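Local coordinates for protein putative sodium:solute symporter (Proteus mirabilis, PDB 5NV9) that couples the inward sodium gradient to the uptake of the sialic acid N-acetylneuraminic acid, carrying two sodium ions with each sugar across the inner membrane, at residues E110-E113 with A114-V118; S353-N356 with S357-T361. All coordinates share one frame; numbering follows the deposited sequence.

Interaction 1 (E110-E113 with A114-V118); sequences EYLE and ARFDV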
loop_
_atom_site.group_PDB
_atom_site.type_symbol
_atom_site.label_atom_id
_atom_site.label_comp_id
_atom_site.label_asym_id
_atom_site.label_seq_id
_atom_site.Cartn_x
_atom_site.Cartn_y
_atom_site.Cartn_z
ATOM N N GLU A 110 18.121 5.455 -5.501
ATOM C CA GLU A 110 19.388 5.528 -6.255
ATOM C C GLU A 110 19.233 6.376 -7.490
ATOM O O GLU A 110 20.184 7.032 -7.889
ATOM C CB GLU A 110 19.859 4.128 -6.721
ATOM C CG GLU A 110 20.287 3.191 -5.615
ATOM C CD GLU A 110 20.438 1.713 -6.050
ATOM O OE1 GLU A 110 20.819 1.412 -7.201
ATOM O OE2 GLU A 110 20.186 0.823 -5.221
ATOM N N TYR A 111 18.063 6.340 -8.123
ATOM C CA TYR A 111 17.815 7.232 -9.250
ATOM C C TYR A 111 18.106 8.721 -8.866
ATOM O O TYR A 111 18.694 9.461 -9.667
ATOM C CB TYR A 111 16.380 7.080 -9.794
ATOM C CG TYR A 111 15.995 8.204 -10.692
ATOM C CD1 TYR A 111 16.422 8.218 -12.006
ATOM C CD2 TYR A 111 15.250 9.317 -10.201
ATOM C CE1 TYR A 111 16.124 9.291 -12.838
ATOM C CE2 TYR A 111 14.969 10.394 -11.014
ATOM C CZ TYR A 111 15.399 10.382 -12.330
ATOM O OH TYR A 111 15.090 11.432 -13.173
ATOM N N LEU A 112 17.663 9.131 -7.658
ATOM C CA LEU A 112 17.793 10.503 -7.203
ATOM C C LEU A 112 19.252 10.938 -7.017
ATOM O O LEU A 112 19.565 12.099 -7.288
ATOM C CB LEU A 112 16.997 10.778 -5.929
ATOM C CG LEU A 112 15.456 10.603 -5.976
ATOM C CD1 LEU A 112 14.849 10.817 -4.599
ATOM C CD2 LEU A 112 14.789 11.487 -7.022
ATOM N N GLU A 113 20.131 10.028 -6.605
ATOM C CA GLU A 113 21.537 10.343 -6.559
ATOM C C GLU A 113 22.075 10.418 -7.974
ATOM O O GLU A 113 22.796 11.366 -8.295
ATOM C CB GLU A 113 22.365 9.386 -5.711
ATOM C CG GLU A 113 23.853 9.660 -5.819
ATOM C CD GLU A 113 24.665 9.226 -4.618
ATOM O OE1 GLU A 113 24.237 8.370 -3.814
ATOM O OE2 GLU A 113 25.758 9.801 -4.453
ATOM N N ALA A 114 21.738 9.474 -8.832
ATOM C CA ALA A 114 22.165 9.552 -10.234
ATOM C C ALA A 114 21.716 10.818 -10.967
ATOM O O ALA A 114 22.448 11.339 -11.776
ATOM C CB ALA A 114 21.684 8.332 -11.004
ATOM N N ARG A 115 20.496 11.304 -10.694
ATOM C CA ARG A 115 19.912 12.459 -11.375
ATOM C C ARG A 115 20.350 13.765 -10.725
ATOM O O ARG A 115 20.558 14.768 -11.431
ATOM C CB ARG A 115 18.365 12.348 -11.308
ATOM C CG ARG A 115 17.595 13.519 -11.862
ATOM C CD ARG A 115 17.940 13.720 -13.349
ATOM N NE ARG A 115 17.215 14.840 -13.881
ATOM C CZ ARG A 115 17.606 16.099 -13.779
ATOM N NH1 ARG A 115 18.752 16.383 -13.199
ATOM N NH2 ARG A 115 16.849 17.072 -14.265
ATOM N N PHE A 116 20.425 13.747 -9.380
ATOM C CA PHE A 116 20.667 14.894 -8.547
ATOM C C PHE A 116 21.903 14.678 -7.678
ATOM O O PHE A 116 23.068 14.662 -8.186
ATOM C CB PHE A 116 19.405 15.202 -7.694
ATOM C CG PHE A 116 18.215 15.648 -8.512
ATOM C CD1 PHE A 116 18.343 16.643 -9.462
ATOM C CD2 PHE A 116 16.944 15.081 -8.302
ATOM C CE1 PHE A 116 17.242 17.055 -10.223
ATOM C CE2 PHE A 116 15.858 15.509 -9.019
ATOM C CZ PHE A 116 16.001 16.485 -9.999
ATOM N N ASP A 117 21.722 14.471 -6.392
ATOM C CA ASP A 117 22.879 14.008 -5.595
ATOM C C ASP A 117 22.387 13.197 -4.381
ATOM O O ASP A 117 21.198 12.879 -4.308
ATOM C CB ASP A 117 23.772 15.186 -5.210
ATOM C CG ASP A 117 23.113 16.127 -4.252
ATOM O OD1 ASP A 117 22.004 15.836 -3.789
ATOM O OD2 ASP A 117 23.711 17.181 -3.955
ATOM N N VAL A 118 23.297 12.875 -3.457
ATOM C CA VAL A 118 22.987 12.067 -2.326
ATOM C C VAL A 118 21.989 12.695 -1.351
ATOM O O VAL A 118 21.328 11.972 -0.612
ATOM C CB VAL A 118 24.303 11.639 -1.602
ATOM C CG1 VAL A 118 24.912 12.770 -0.789
ATOM C CG2 VAL A 118 24.082 10.409 -0.762
HETATM O O HOH W 1 26.136 12.985 -4.377
#

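Interaction 2 (S353-N356 with S357-T361); sequences SCFN and SDIYT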
loop_
_atom_site.group_PDB
_atom_site.type_symbol
_atom_site.label_atom_id
_atom_site.label_comp_id
_atom_site.label_asym_id
_atom_site.label_seq_id
_atom_site.Cartn_x
_atom_site.Cartn_y
_atom_site.Cartn_z
ATOM N N SER A 353 15.470 -3.283 1.812
ATOM C CA SER A 353 16.201 -3.003 0.596
ATOM C C SER A 353 16.801 -1.529 0.585
ATOM O O SER A 353 17.939 -1.317 0.149
ATOM C CB SER A 353 15.316 -3.220 -0.654
ATOM O OG SER A 353 14.345 -2.152 -0.791
ATOM N N CYS A 354 15.983 -0.555 1.000
ATOM C CA CYS A 354 16.405 0.834 1.153
ATOM C C CYS A 354 17.518 0.958 2.169
ATOM O O CYS A 354 18.536 1.635 1.922
ATOM C CB CYS A 354 15.206 1.687 1.598
ATOM S SG CYS A 354 13.984 1.912 0.280
ATOM N N PHE A 355 17.362 0.327 3.333
ATOM C CA PHE A 355 18.440 0.414 4.284
ATOM C C PHE A 355 19.765 -0.129 3.683
ATOM O O PHE A 355 20.820 0.506 3.826
ATOM C CB PHE A 355 18.092 -0.283 5.564
ATOM C CG PHE A 355 19.098 -0.068 6.657
ATOM C CD1 PHE A 355 20.206 -0.853 6.729
ATOM C CD2 PHE A 355 18.931 0.959 7.593
ATOM C CE1 PHE A 355 21.125 -0.700 7.768
ATOM C CE2 PHE A 355 19.858 1.147 8.601
ATOM C CZ PHE A 355 20.969 0.317 8.675
ATOM N N ASN A 356 19.692 -1.286 3.014
ATOM C CA ASN A 356 20.843 -1.998 2.479
ATOM C C ASN A 356 21.648 -1.156 1.449
ATOM O O ASN A 356 22.905 -1.068 1.503
ATOM C CB ASN A 356 20.411 -3.326 1.843
ATOM C CG ASN A 356 21.464 -4.422 1.956
ATOM O OD1 ASN A 356 22.277 -4.632 1.046
ATOM N ND2 ASN A 356 21.491 -5.085 3.109
ATOM N N SER A 357 20.911 -0.546 0.520
ATOM C CA SER A 357 21.502 0.199 -0.565
ATOM C C SER A 357 21.842 1.634 -0.132
ATOM O O SER A 357 22.995 2.038 -0.265
ATOM C CB SER A 357 20.576 0.214 -1.800
ATOM O OG SER A 357 21.129 1.061 -2.836
ATOM N N ASP A 358 20.822 2.361 0.380
ATOM C CA ASP A 358 20.877 3.801 0.602
ATOM C C ASP A 358 21.619 4.152 1.892
ATOM O O ASP A 358 22.154 5.248 2.001
ATOM C CB ASP A 358 19.487 4.446 0.672
ATOM C CG ASP A 358 18.656 4.203 -0.588
ATOM O OD1 ASP A 358 19.249 4.230 -1.668
ATOM O OD2 ASP A 358 17.432 3.955 -0.497
ATOM N N ILE A 359 21.656 3.238 2.859
ATOM C CA ILE A 359 22.296 3.521 4.131
ATOM C C ILE A 359 23.618 2.723 4.254
ATOM O O ILE A 359 24.743 3.302 4.221
ATOM C CB ILE A 359 21.329 3.295 5.293
ATOM C CG1 ILE A 359 20.027 4.105 5.109
ATOM C CG2 ILE A 359 21.951 3.688 6.622
ATOM C CD1 ILE A 359 20.204 5.594 4.996
ATOM N N TYR A 360 23.495 1.411 4.330
ATOM C CA TYR A 360 24.607 0.541 4.591
ATOM C C TYR A 360 25.651 0.498 3.470
ATOM O O TYR A 360 26.835 0.620 3.703
ATOM C CB TYR A 360 24.072 -0.885 4.871
ATOM C CG TYR A 360 25.133 -1.913 5.164
ATOM C CD1 TYR A 360 25.990 -1.772 6.251
ATOM C CD2 TYR A 360 25.255 -3.075 4.363
ATOM C CE1 TYR A 360 26.977 -2.741 6.522
ATOM C CE2 TYR A 360 26.243 -4.025 4.607
ATOM C CZ TYR A 360 27.078 -3.874 5.704
ATOM O OH TYR A 360 28.054 -4.829 5.948
ATOM N N THR A 361 25.229 0.325 2.243
ATOM C CA THR A 361 26.173 0.265 1.158
ATOM C C THR A 361 26.668 1.696 0.847
ATOM O O THR A 361 27.872 1.964 0.780
ATOM C CB THR A 361 25.552 -0.453 -0.053
ATOM O OG1 THR A 361 25.151 -1.779 0.330
ATOM C CG2 THR A 361 26.525 -0.549 -1.170
#

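Interaction 1 (E110-E113 with A114-V118)
Y111 and R115 meet one turn apart because both send CG anti to the backbone N (chi1 165° and 175°), so the phenol ring and the arginine chain run side by side in the same direction. They belong to the short cytoplasmic helix 110-115 of this LeuT-fold transporter, at the point where the chain turns into the membrane helix 118-151. The aliphatic part of R115 does the touching: its CB sits over one face of the Y111 ring, toward the rim, 4.1 Å from the ring centroid, in a CH-pi contact. Further out, R115 CG passes Y111 OH at 3.5 Å; the chain bends at chi2, and the guanidinium ends up nearly perpendicular to the tyrosine ring, with Y111 OH at its edge. The carbonyls of G425 and A431 receive its NE and NH1. On the other side of the same chain lies the F116 ring, with R115 CG 3.7 Å above its plane and over its centre.

Successive bonds show the helix running out. A114 N reaches E110 O almost straight, at 176°, whereas F116 N meets L112 O from above the carbonyl plane and F116 has already left helical backbone angles. The lysine K484 donates to the carbonyls of both E113 and F116 at this end. D117 follows as N-cap of the next helix.

E113 spans the junction. Its extended chain lies alongside V118, with E113 OE1 3.7 Å from V118 CG2, while R121 and R362 form salt bridges to OE1, which probably stabilises the carboxylate as an anion. A water joins the two helices at the other carboxylate oxygen, donating to E113 OE2 at 3.2 Å and accepting from V118 N at 3.0 Å.

Interaction 2 (S353-N356 with S357-T361)
F355 and I359 form the apolar part of this turn, their side chains crossing at about a right angle. I359 lays CB over one face of the F355 ring, 4.2 Å from its centroid, and CG2 lies over the same face, 3.8 Å from F355 CE2. Y360 CB approaches the same ring obliquely near CE1, so consecutive residues of the next turn both pack on one phenylalanine.

Behind this packing the backbone widens from alpha-helical to pi-type pairing. F355 O serves two donors: Y360 N comes in nearly straight (171°) at 2.9 Å, and I359 N, at 3.0 Å, enters from above the carbonyl plane. The following carbonyl, N356 O, is gripped twice by one residue, by T361 N at 2.8 Å and by T361 OG1 at 2.6 Å, from opposite faces of its plane. With chi1 at -59°, T361 holds OG1 beside its own backbone N, which lets the hydroxyl bond back to that carbonyl as the helix ends.

Further out, D358 carries its carboxylate beside C354, with OD2 3.8 Å from C354 CB. The acid is fixed from outside the turn: R121 forms a salt bridge to OD1, and the hydroxyls of S107 and S125 bond to OD2. N356 ND2 is held by the K373 carbonyl.

This is the cytoplasmic end of helix 328-361, which carries sodium-binding serines about midway along its length. Helix 118-151 packs against C354, S357 and I359, while helix 370-398 receives F355, N356 and Y360.

Interaction 1 closes long before interaction 2 opens along the chain, yet their centres are only 14 Å apart at the cytoplasmic side of the protein. One lies on helix 110-115 at its junction with helix 118-151, the other on the last turns of helix 328-361. They touch directly through a probable hydrogen bond, E110 OE2 to S357 OG at 2.6 Å. R121 of helix 118-151 ties them further, forming salt bridges with E113 of the first and D358 of the second. The inner end of the helix that supplies sodium ligands is thus joined by polar contacts to the cytoplasmic helix, while the sugar and ions bind deeper in the membrane.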